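Local coordinates for protein 336aa long hypothetical dTDP-glucose 4,6-dehydratase (Pyrococcus horikoshii, PDB 2HUN) that binds NAD in a Rossmann-type domain and probably acts as a dTDP-glucose 4,6-dehydratase, at residues Asn43-Lys48 and Asn314-Lys319; Phe122-Thr127 and Ala173-Cys178; Thr168-Ala173 and Glu235-Tyr240. One frame throughout, in Å; residues are numbered along the deposited sequence.

In the fold
The three contacts mark different parts of an NAD-binding Rossmann fold. Contact 2, between neighbouring parallel strands of the central sheet, lies against the nicotinamide half of the bound NAD, its centre about 11 Å from that of the chain. Contact 3 continues along the same strand, 172-182: the two share Ala173, their centres are about 10 Å apart, and they are joined where Tyr240 N meets Ile175 O at 2.7 Å. Contact 1 sits across the chain's centre from both, its centre about 27 Å from that of contact 2, and ties a loop of the nucleotide-binding half to helix 315-318, with the side chain of Asn46 about 6 Å from NAD.

Contact 1: residues Asn43-Lys48 and Asn314-Lys319; sequences NPANLK and NEWWWK
Asn46 takes the indole N-H of Trp317, fastening the loop after strand 31-36 of the Rossmann fold to the short helix 315-318 near the C-terminus. Followed outward, Trp317 leaves its backbone with CG anti to the backbone N (chi1 -174°), which carries the indole across to the loop. Its CB lies over the centre of the neighbouring Trp316 ring, 3.9 Å above the plane. CD1 comes next, 4.0 Å from CB of Ala45. At NE1 the hydrogen bond forms: OD1 of Asn46 lies 2.7 Å from NE1 of Trp317, in the ring plane and almost in line with the amide C=O, although the N-H...O angle is only 141°. CE2 and CZ2 lie close to both OD1 of Asn46 and ND2 of Asn43. That ND2 is 3.2 Å from NE1 of Trp317, but both are donors and do not bond to each other. Instead, ND2 of Asn43 donates a hydrogen bond to a water, which in turn donates to O of Trp317 and so bridges the two segments. The other end of the Asn43 amide stays with its own loop, where OD1 accepts from N of Ala45 in an Asx turn. Outside the two segments, Tyr185 and Trp310 meet the Trp317 ring edge-to-face, and ND2 of Asn46 makes weak bonds to Gly13 O and Ser17 OG, in the glycine-rich turn, apparently of Rossmann type, and the start of helix 14-26. Trp316 reaches the loop at its more exposed border. Its indole NE1 is held by OD1 of Asn314 in the carbonyl plane, while the extended chain of Lys48 arrives from the opposite direction and sets NZ 3.5 Å from CZ3 of Trp316.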
loop_
_atom_site.group_PDB
_atom_site.type_symbol
_atom_site.label_atom_id
_atom_site.label_comp_id
_atom_site.label_asym_id
_atom_site.label_seq_id
_atom_site.Cartn_x
_atom_site.Cartn_y
_atom_site.Cartn_z
ATOM N N ASN A 43 -0.938 17.470 -21.449
ATOM C CA ASN A 43 -1.308 18.392 -22.509
ATOM C C ASN A 43 -0.510 19.684 -22.363
ATOM O O ASN A 43 -0.853 20.547 -21.553
ATOM C CB ASN A 43 -2.810 18.693 -22.457
ATOM C CG ASN A 43 -3.306 19.393 -23.711
ATOM O OD1 ASN A 43 -2.519 19.788 -24.575
ATOM N ND2 ASN A 43 -4.619 19.547 -23.816
ATOM N N PRO A 44 0.576 19.825 -23.144
ATOM C CA PRO A 44 1.445 21.008 -23.125
ATOM C C PRO A 44 0.659 22.310 -23.262
ATOM O O PRO A 44 1.087 23.361 -22.784
ATOM C CB PRO A 44 2.368 20.776 -24.318
ATOM C CG PRO A 44 2.483 19.286 -24.358
ATOM C CD PRO A 44 1.057 18.842 -24.131
ATOM N N ALA A 45 -0.492 22.231 -23.924
ATOM C CA ALA A 45 -1.331 23.404 -24.132
ATOM C C ALA A 45 -1.838 23.965 -22.807
ATOM O O ALA A 45 -2.148 25.151 -22.703
ATOM C CB ALA A 45 -2.509 23.050 -25.045
ATOM N N ASN A 46 -1.917 23.105 -21.795
ATOM C CA ASN A 46 -2.379 23.512 -20.474
ATOM C C ASN A 46 -1.553 24.661 -19.909
ATOM O O ASN A 46 -2.089 25.540 -19.239
ATOM C CB ASN A 46 -2.290 22.343 -19.488
ATOM C CG ASN A 46 -3.263 21.237 -19.795
ATOM O OD1 ASN A 46 -4.010 21.301 -20.766
ATOM N ND2 ASN A 46 -3.258 20.201 -18.959
ATOM N N LEU A 47 -0.252 24.654 -20.183
ATOM C CA LEU A 47 0.638 25.679 -19.645
ATOM C C LEU A 47 1.442 26.470 -20.678
ATOM O O LEU A 47 2.452 27.085 -20.327
ATOM C CB LEU A 47 1.622 25.032 -18.661
ATOM C CG LEU A 47 1.036 24.335 -17.428
ATOM C CD1 LEU A 47 2.124 23.581 -16.685
ATOM C CD2 LEU A 47 0.387 25.370 -16.530
ATOM N N LYS A 48 1.007 26.477 -21.934
ATOM C CA LYS A 48 1.771 27.183 -22.955
ATOM C C LYS A 48 1.986 28.669 -22.694
ATOM O O LYS A 48 3.027 29.208 -23.056
ATOM C CB LYS A 48 1.157 26.979 -24.343
ATOM C CG LYS A 48 -0.128 27.726 -24.625
ATOM C CD LYS A 48 -0.519 27.495 -26.079
ATOM C CE LYS A 48 -1.774 28.255 -26.477
ATOM N NZ LYS A 48 -2.145 27.951 -27.888
ATOM N N ASN A 314 -12.972 28.430 -24.345
ATOM C CA ASN A 314 -11.692 27.834 -24.678
ATOM C C ASN A 314 -11.842 26.652 -25.605
ATOM O O ASN A 314 -11.201 25.615 -25.427
ATOM C CB ASN A 314 -10.966 27.435 -23.392
ATOM C CG ASN A 314 -10.363 28.631 -22.678
ATOM O OD1 ASN A 314 -9.320 29.144 -23.085
ATOM N ND2 ASN A 314 -11.027 29.097 -21.618
ATOM N N GLU A 315 -12.687 26.827 -26.613
ATOM C CA GLU A 315 -12.917 25.775 -27.585
ATOM C C GLU A 315 -11.587 25.386 -28.222
ATOM O O GLU A 315 -11.410 24.257 -28.662
ATOM C CB GLU A 315 -13.914 26.251 -28.654
ATOM C CG GLU A 315 -14.195 25.220 -29.739
ATOM C CD GLU A 315 -15.439 25.540 -30.557
ATOM O OE1 GLU A 315 -16.232 26.415 -30.146
ATOM O OE2 GLU A 315 -15.625 24.901 -31.611
ATOM N N TRP A 316 -10.647 26.322 -28.248
ATOM C CA TRP A 316 -9.333 26.062 -28.831
ATOM C C TRP A 316 -8.627 24.911 -28.113
ATOM O O TRP A 316 -7.895 24.132 -28.735
ATOM C CB TRP A 316 -8.448 27.308 -28.747
ATOM C CG TRP A 316 -7.983 27.633 -27.358
ATOM C CD1 TRP A 316 -8.637 28.385 -26.419
ATOM C CD2 TRP A 316 -6.767 27.194 -26.745
ATOM N NE1 TRP A 316 -7.898 28.443 -25.259
ATOM C CE2 TRP A 316 -6.745 27.719 -25.432
ATOM C CE3 TRP A 316 -5.691 26.404 -27.177
ATOM C CZ2 TRP A 316 -5.687 27.480 -24.547
ATOM C CZ3 TRP A 316 -4.640 26.165 -26.298
ATOM C CH2 TRP A 316 -4.646 26.702 -24.998
ATOM N N TRP A 317 -8.866 24.805 -26.806
ATOM C CA TRP A 317 -8.232 23.772 -25.988
ATOM C C TRP A 317 -8.837 22.366 -26.110
ATOM O O TRP A 317 -8.113 21.412 -26.397
ATOM C CB TRP A 317 -8.233 24.202 -24.507
ATOM C CG TRP A 317 -7.469 23.260 -23.609
ATOM C CD1 TRP A 317 -6.125 23.273 -23.351
ATOM C CD2 TRP A 317 -7.999 22.124 -22.919
ATOM N NE1 TRP A 317 -5.785 22.210 -22.541
ATOM C CE2 TRP A 317 -6.917 21.489 -22.262
ATOM C CE3 TRP A 317 -9.284 21.577 -22.793
ATOM C CZ2 TRP A 317 -7.083 20.332 -21.490
ATOM C CZ3 TRP A 317 -9.449 20.426 -22.028
ATOM C CH2 TRP A 317 -8.351 19.816 -21.384
ATOM N N TRP A 318 -10.149 22.235 -25.913
ATOM C CA TRP A 318 -10.796 20.920 -25.964
ATOM C C TRP A 318 -11.097 20.352 -27.345
ATOM O O TRP A 318 -11.156 19.136 -27.534
ATOM C CB TRP A 318 -12.102 20.928 -25.156
ATOM C CG TRP A 318 -13.116 21.987 -25.538
ATOM C CD1 TRP A 318 -13.310 23.193 -24.925
ATOM C CD2 TRP A 318 -14.153 21.874 -26.534
ATOM N NE1 TRP A 318 -14.402 23.836 -25.453
ATOM C CE2 TRP A 318 -14.934 23.057 -26.440
ATOM C CE3 TRP A 318 -14.491 20.903 -27.477
ATOM C CZ2 TRP A 318 -16.039 23.276 -27.274
ATOM C CZ3 TRP A 318 -15.590 21.126 -28.297
ATOM C CH2 TRP A 318 -16.351 22.302 -28.189
ATOM N N LYS A 319 -11.312 21.245 -28.298
ATOM C CA LYS A 319 -11.626 20.880 -29.663
ATOM C C LYS A 319 -10.662 19.841 -30.264
ATOM O O LYS A 319 -11.092 18.832 -30.805
ATOM C CB LYS A 319 -11.645 22.157 -30.500
ATOM C CG LYS A 319 -12.131 21.958 -31.903
ATOM C CD LYS A 319 -13.428 21.184 -31.894
ATOM C CE LYS A 319 -13.949 21.084 -33.306
ATOM N NZ LYS A 319 -14.695 19.802 -33.500
HETATM O O HOH W 1 -5.559 20.881 -26.393
#

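Contact 2: residues Phe122-Thr127 and Ala173-Cys178; sequences FVHVST and ASITRC. With NAD (nicotinamide-adenine-dinucleotide), chain C.
Phe122 and Ala173 open a parallel pairing of strands 121-127 and 172-182 in the Rossmann sheet, CB of Ala173 lying at the ring edge of Phe122. The backbone bonds alternate between the strands: Ser174 N gives to Phe122 O, His124 N to Ser174 O, Thr176 N to His124 O (2.8 Å) and Ser126 N to Thr176 O (2.6 Å). Towards NAD, Ser126 O instead accepts a weak hydrogen bond from a water that is also hydrogen-bonded to OG1 of Thr176 (2.9 Å). On the face of His124 and Arg177 the polar ends find partners in helix 150-168. His124 NE2 bonds to Ser158 and Ser126 OG to Asp159, which also forms a salt bridge with Arg177. Ile175 lies alongside His124, its CG2 at the imidazole edge and CG1 4.0 Å from CB of His124; an alanine here would probably open a gap beside CB and CD2 of that histidine. On the other face, SG of Cys178 lies 3.4 Å from C5N of NAD, and CB of Thr127 3.6 Å from C6N. Ser126 O is 3.3 Å from C6N and Cys178 O 3.3 Å from C5N, oxygens that would probably favour a positively charged nicotinamide.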
loop_
_atom_site.group_PDB
_atom_site.type_symbol
_atom_site.label_atom_id
_atom_site.label_comp_id
_atom_site.label_asym_id
_atom_site.label_seq_id
_atom_site.Cartn_x
_atom_site.Cartn_y
_atom_site.Cartn_z
ATOM N N PHE A 122 7.366 17.656 1.446
ATOM C CA PHE A 122 6.764 16.769 0.455
ATOM C C PHE A 122 5.268 16.501 0.638
ATOM O O PHE A 122 4.826 16.131 1.719
ATOM C CB PHE A 122 7.535 15.446 0.477
ATOM C CG PHE A 122 6.979 14.384 -0.426
ATOM C CD1 PHE A 122 6.886 14.581 -1.801
ATOM C CD2 PHE A 122 6.611 13.155 0.096
ATOM C CE1 PHE A 122 6.437 13.556 -2.639
ATOM C CE2 PHE A 122 6.164 12.132 -0.724
ATOM C CZ PHE A 122 6.077 12.328 -2.097
ATOM N N VAL A 123 4.498 16.703 -0.427
ATOM C CA VAL A 123 3.066 16.438 -0.400
ATOM C C VAL A 123 2.768 15.378 -1.457
ATOM O O VAL A 123 3.002 15.593 -2.643
ATOM C CB VAL A 123 2.230 17.696 -0.709
ATOM C CG1 VAL A 123 0.768 17.306 -0.897
ATOM C CG2 VAL A 123 2.361 18.707 0.431
ATOM N N HIS A 124 2.266 14.233 -1.006
ATOM C CA HIS A 124 1.916 13.105 -1.873
ATOM C C HIS A 124 0.415 13.177 -2.148
ATOM O O HIS A 124 -0.397 13.081 -1.215
ATOM C CB HIS A 124 2.253 11.792 -1.150
ATOM C CG HIS A 124 1.949 10.555 -1.936
ATOM N ND1 HIS A 124 2.680 10.172 -3.039
ATOM C CD2 HIS A 124 1.022 9.587 -1.746
ATOM C CE1 HIS A 124 2.221 9.019 -3.491
ATOM N NE2 HIS A 124 1.215 8.643 -2.723
ATOM N N VAL A 125 0.051 13.356 -3.420
ATOM C CA VAL A 125 -1.352 13.441 -3.821
ATOM C C VAL A 125 -1.916 12.046 -4.141
ATOM O O VAL A 125 -1.366 11.301 -4.961
ATOM C CB VAL A 125 -1.529 14.372 -5.050
ATOM C CG1 VAL A 125 -3.019 14.522 -5.386
ATOM C CG2 VAL A 125 -0.936 15.740 -4.748
ATOM N N SER A 126 -3.021 11.698 -3.491
ATOM C CA SER A 126 -3.625 10.389 -3.693
ATOM C C SER A 126 -5.132 10.495 -3.950
ATOM O O SER A 126 -5.664 11.601 -4.115
ATOM C CB SER A 126 -3.327 9.500 -2.476
ATOM O OG SER A 126 -3.621 8.138 -2.732
ATOM N N THR A 127 -5.819 9.353 -3.943
ATOM C CA THR A 127 -7.248 9.307 -4.258
ATOM C C THR A 127 -8.206 8.674 -3.253
ATOM O O THR A 127 -7.828 7.812 -2.455
ATOM C CB THR A 127 -7.457 8.572 -5.596
ATOM O OG1 THR A 127 -8.856 8.408 -5.848
ATOM C CG2 THR A 127 -6.804 7.216 -5.549
ATOM N N ALA A 173 6.717 15.042 5.341
ATOM C CA ALA A 173 5.779 14.678 4.294
ATOM C C ALA A 173 4.355 14.407 4.752
ATOM O O ALA A 173 4.135 13.817 5.805
ATOM C CB ALA A 173 6.310 13.462 3.555
ATOM N N SER A 174 3.395 14.848 3.945
ATOM C CA SER A 174 1.977 14.620 4.214
ATOM C C SER A 174 1.370 13.990 2.963
ATOM O O SER A 174 1.958 14.055 1.883
ATOM C CB SER A 174 1.242 15.926 4.521
ATOM O OG SER A 174 1.683 16.499 5.734
ATOM N N ILE A 175 0.199 13.382 3.121
ATOM C CA ILE A 175 -0.507 12.743 2.019
ATOM C C ILE A 175 -1.898 13.360 1.920
ATOM O O ILE A 175 -2.532 13.639 2.940
ATOM C CB ILE A 175 -0.690 11.223 2.267
ATOM C CG1 ILE A 175 0.665 10.512 2.283
ATOM C CG2 ILE A 175 -1.602 10.622 1.203
ATOM C CD1 ILE A 175 0.577 9.071 2.775
ATOM N N THR A 176 -2.363 13.591 0.695
ATOM C CA THR A 176 -3.707 14.118 0.495
ATOM C C THR A 176 -4.525 13.100 -0.307
ATOM O O THR A 176 -3.980 12.371 -1.146
ATOM C CB THR A 176 -3.696 15.464 -0.275
ATOM O OG1 THR A 176 -3.042 15.293 -1.540
ATOM C CG2 THR A 176 -2.960 16.529 0.526
ATOM N N ARG A 177 -5.823 13.041 -0.032
ATOM C CA ARG A 177 -6.727 12.144 -0.747
ATOM C C ARG A 177 -7.988 12.943 -1.050
ATOM O O ARG A 177 -8.689 13.396 -0.138
ATOM C CB ARG A 177 -7.060 10.904 0.104
ATOM C CG ARG A 177 -5.919 9.891 0.206
ATOM C CD ARG A 177 -6.213 8.819 1.242
ATOM N NE ARG A 177 -5.141 7.830 1.361
ATOM C CZ ARG A 177 -5.001 7.029 2.416
ATOM N NH1 ARG A 177 -5.863 7.116 3.424
ATOM N NH2 ARG A 177 -4.014 6.143 2.465
ATOM N N CYS A 178 -8.275 13.117 -2.335
ATOM C CA CYS A 178 -9.431 13.898 -2.747
ATOM C C CYS A 178 -10.412 13.125 -3.619
ATOM O O CYS A 178 -10.074 12.100 -4.215
ATOM C CB CYS A 178 -8.964 15.128 -3.524
ATOM S SG CYS A 178 -8.207 14.675 -5.099
HETATM P PA NAD C . -3.792 13.374 -15.475
HETATM O O1A NAD C . -3.899 12.031 -16.067
HETATM O O2A NAD C . -4.527 14.512 -16.097
HETATM O O5B NAD C . -2.237 13.765 -15.469
HETATM C C5B NAD C . -1.216 12.946 -14.881
HETATM C C4B NAD C . 0.091 13.664 -15.244
HETATM O O4B NAD C . 1.217 12.975 -14.667
HETATM C C3B NAD C . 0.314 13.682 -16.783
HETATM O O3B NAD C . 0.723 14.991 -17.213
HETATM C C2B NAD C . 1.354 12.568 -16.996
HETATM O O2B NAD C . 2.182 12.683 -18.154
HETATM C C1B NAD C . 2.144 12.616 -15.687
HETATM N N9A NAD C . 2.784 11.334 -15.319
HETATM C C8A NAD C . 2.216 10.120 -15.196
HETATM N N7A NAD C . 3.145 9.232 -14.847
HETATM C C5A NAD C . 4.312 9.861 -14.742
HETATM C C6A NAD C . 5.639 9.468 -14.416
HETATM N N6A NAD C . 5.977 8.220 -14.121
HETATM N N1A NAD C . 6.631 10.478 -14.418
HETATM C C2A NAD C . 6.297 11.803 -14.734
HETATM N N3A NAD C . 5.047 12.172 -15.044
HETATM C C4A NAD C . 4.083 11.215 -15.044
HETATM O O3 NAD C . -4.447 13.208 -14.037
HETATM P PN NAD C . -4.782 14.154 -12.812
HETATM O O1N NAD C . -6.258 13.983 -12.686
HETATM O O2N NAD C . -4.334 15.543 -13.040
HETATM O O5D NAD C . -4.137 13.411 -11.529
HETATM C C5D NAD C . -3.189 14.016 -10.644
HETATM C C4D NAD C . -3.143 13.199 -9.328
HETATM O O4D NAD C . -4.349 13.386 -8.569
HETATM C C3D NAD C . -2.965 11.695 -9.571
HETATM O O3D NAD C . -1.991 11.190 -8.620
HETATM C C2D NAD C . -4.385 11.118 -9.315
HETATM O O2D NAD C . -4.288 9.773 -8.837
HETATM C C1D NAD C . -4.935 12.099 -8.292
HETATM N N1N NAD C . -6.406 12.236 -8.284
HETATM C C2N NAD C . -7.132 12.819 -9.376
HETATM C C3N NAD C . -8.530 12.924 -9.282
HETATM C C7N NAD C . -9.375 13.551 -10.415
HETATM O O7N NAD C . -10.574 13.779 -10.207
HETATM N N7N NAD C . -8.800 13.848 -11.574
HETATM C C4N NAD C . -9.206 12.456 -8.126
HETATM C C5N NAD C . -8.475 11.884 -7.064
HETATM C C6N NAD C . -7.077 11.769 -7.128
HETATM O O HOH W 2 -5.516 14.839 -2.991
#

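Contact 3: residues Thr168-Ala173 and Glu235-Tyr240; sequences TYNLNA and ESREIY
A type II turn from Glu235 to Glu238 brings its chain beside the start of strand 172-182, where Arg237 N bonds to Ala173 O at 2.8 Å and CA of Ser236 lies 3.3 Å from the same oxygen. Ser236 is the side chain that carries the contact. With OG anti to the backbone N (chi1 -174°), its hydroxyl points into the backbone at the start of the strand and uses both of its roles there. It donates to Leu171 O at 2.7 Å, tilted from that carbonyl plane, and accepts the N-H of Ala173, whose N is 3.1 Å from OG of Ser236. A single hydroxyl therefore spans two peptide groups around Asn172.

CG of Arg237 lies anti to the carbonyl carbon (chi1 -51°), and the chain runs extended to NE, which donates to a water at 2.8 Å from NE; the water donates in turn to Leu171 O, so that oxygen receives two hydrogens. Further out, the guanidinium lies alongside the amide of Asn170, the planes only 14° apart. OD1 of Asn170 is at the guanidinium edge, 3.0 Å from NH2 of Arg237, but the angle is too poor for a hydrogen bond.

Lys287 takes the carboxylate of Glu238 in a salt bridge, and Tyr169 OH reaches Ile92 O of the second subunit. Thus the turn before strand 239-242 is fixed to the start of strand 172-182 chiefly by neutral hydrogen bonds to backbone groups, with the arginine's charge probably adding a general attraction to the carbonyl and amide oxygens near it.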
loop_
_atom_site.group_PDB
_atom_site.type_symbol
_atom_site.label_atom_id
_atom_site.label_comp_id
_atom_site.label_asym_id
_atom_site.label_seq_id
_atom_site.Cartn_x
_atom_site.Cartn_y
_atom_site.Cartn_z
ATOM N N THR A 168 10.866 6.487 8.868
ATOM C CA THR A 168 12.199 5.911 8.845
ATOM C C THR A 168 13.295 6.971 8.763
ATOM O O THR A 168 14.264 6.925 9.519
ATOM C CB THR A 168 12.380 4.957 7.654
ATOM O OG1 THR A 168 11.476 3.858 7.781
ATOM C CG2 THR A 168 13.805 4.430 7.608
ATOM N N TYR A 169 13.130 7.931 7.854
ATOM C CA TYR A 169 14.132 8.967 7.638
ATOM C C TYR A 169 13.748 10.358 8.123
ATOM O O TYR A 169 14.351 11.354 7.718
ATOM C CB TYR A 169 14.478 9.001 6.151
ATOM C CG TYR A 169 14.912 7.648 5.629
ATOM C CD1 TYR A 169 16.148 7.110 5.977
ATOM C CD2 TYR A 169 14.067 6.886 4.820
ATOM C CE1 TYR A 169 16.533 5.847 5.534
ATOM C CE2 TYR A 169 14.442 5.622 4.373
ATOM C CZ TYR A 169 15.675 5.108 4.735
ATOM O OH TYR A 169 16.046 3.849 4.312
ATOM N N ASN A 170 12.747 10.425 8.996
ATOM C CA ASN A 170 12.287 11.694 9.546
ATOM C C ASN A 170 12.031 12.770 8.502
ATOM O O ASN A 170 12.496 13.903 8.634
ATOM C CB ASN A 170 13.288 12.213 10.578
ATOM C CG ASN A 170 13.337 11.348 11.814
ATOM O OD1 ASN A 170 12.320 11.153 12.486
ATOM N ND2 ASN A 170 14.514 10.816 12.122
ATOM N N LEU A 171 11.265 12.421 7.477
ATOM C CA LEU A 171 10.944 13.365 6.422
ATOM C C LEU A 171 9.815 14.300 6.856
ATOM O O LEU A 171 9.171 14.081 7.884
ATOM C CB LEU A 171 10.529 12.603 5.165
ATOM C CG LEU A 171 11.515 11.535 4.684
ATOM C CD1 LEU A 171 10.996 10.917 3.404
ATOM C CD2 LEU A 171 12.888 12.152 4.457
ATOM N N ASN A 172 9.596 15.351 6.071
ATOM C CA ASN A 172 8.531 16.316 6.325
ATOM C C ASN A 172 7.552 16.067 5.188
ATOM O O ASN A 172 7.556 16.787 4.191
ATOM C CB ASN A 172 9.064 17.750 6.236
ATOM C CG ASN A 172 8.043 18.781 6.678
ATOM O OD1 ASN A 172 6.843 18.505 6.729
ATOM N ND2 ASN A 172 8.516 19.985 6.990
ATOM N N ALA A 173 6.717 15.042 5.341
ATOM C CA ALA A 173 5.779 14.678 4.294
ATOM C C ALA A 173 4.355 14.407 4.752
ATOM O O ALA A 173 4.135 13.817 5.805
ATOM C CB ALA A 173 6.310 13.462 3.555
ATOM N N GLU A 235 0.845 18.727 8.826
ATOM C CA GLU A 235 1.814 18.077 9.700
ATOM C C GLU A 235 2.377 16.822 9.046
ATOM O O GLU A 235 1.665 16.101 8.351
ATOM C CB GLU A 235 1.151 17.730 11.031
ATOM C CG GLU A 235 0.316 18.874 11.583
ATOM C CD GLU A 235 -0.361 18.534 12.896
ATOM O OE1 GLU A 235 -0.973 17.447 12.998
ATOM O OE2 GLU A 235 -0.288 19.366 13.825
ATOM N N SER A 236 3.661 16.567 9.274
ATOM C CA SER A 236 4.321 15.407 8.698
ATOM C C SER A 236 3.722 14.121 9.253
ATOM O O SER A 236 3.242 14.099 10.382
ATOM C CB SER A 236 5.821 15.455 9.000
ATOM O OG SER A 236 6.513 14.416 8.330
ATOM N N ARG A 237 3.749 13.059 8.451
ATOM C CA ARG A 237 3.218 11.757 8.854
ATOM C C ARG A 237 1.690 11.717 8.879
ATOM O O ARG A 237 1.103 10.712 9.279
ATOM C CB ARG A 237 3.750 11.373 10.243
ATOM C CG ARG A 237 5.258 11.496 10.362
ATOM C CD ARG A 237 5.797 11.124 11.744
ATOM N NE ARG A 237 7.259 11.164 11.739
ATOM C CZ ARG A 237 8.035 10.631 12.678
ATOM N NH1 ARG A 237 7.494 10.009 13.716
ATOM N NH2 ARG A 237 9.356 10.711 12.573
ATOM N N GLU A 238 1.044 12.796 8.447
ATOM C CA GLU A 238 -0.419 12.855 8.452
ATOM C C GLU A 238 -1.079 12.780 7.074
ATOM O O GLU A 238 -0.572 13.321 6.092
ATOM C CB GLU A 238 -0.906 14.142 9.127
ATOM C CG GLU A 238 -0.545 14.305 10.594
ATOM C CD GLU A 238 -1.182 13.252 11.484
ATOM O OE1 GLU A 238 -2.161 12.612 11.048
ATOM O OE2 GLU A 238 -0.712 13.074 12.629
ATOM N N ILE A 239 -2.226 12.108 7.022
ATOM C CA ILE A 239 -2.994 11.999 5.794
ATOM C C ILE A 239 -4.168 12.973 5.922
ATOM O O ILE A 239 -4.756 13.117 7.006
ATOM C CB ILE A 239 -3.536 10.566 5.583
ATOM C CG1 ILE A 239 -2.372 9.575 5.480
ATOM C CG2 ILE A 239 -4.389 10.510 4.310
ATOM C CD1 ILE A 239 -2.812 8.146 5.218
ATOM N N TYR A 240 -4.497 13.647 4.824
ATOM C CA TYR A 240 -5.587 14.610 4.815
ATOM C C TYR A 240 -6.599 14.331 3.701
ATOM O O TYR A 240 -6.279 14.457 2.518
ATOM C CB TYR A 240 -5.033 16.036 4.637
ATOM C CG TYR A 240 -4.216 16.554 5.800
ATOM C CD1 TYR A 240 -4.834 17.094 6.933
ATOM C CD2 TYR A 240 -2.820 16.505 5.768
ATOM C CE1 TYR A 240 -4.074 17.577 8.008
ATOM C CE2 TYR A 240 -2.059 16.978 6.829
ATOM C CZ TYR A 240 -2.686 17.515 7.942
ATOM O OH TYR A 240 -1.921 17.995 8.972
HETATM O O HOH W 3 9.105 12.684 10.291
#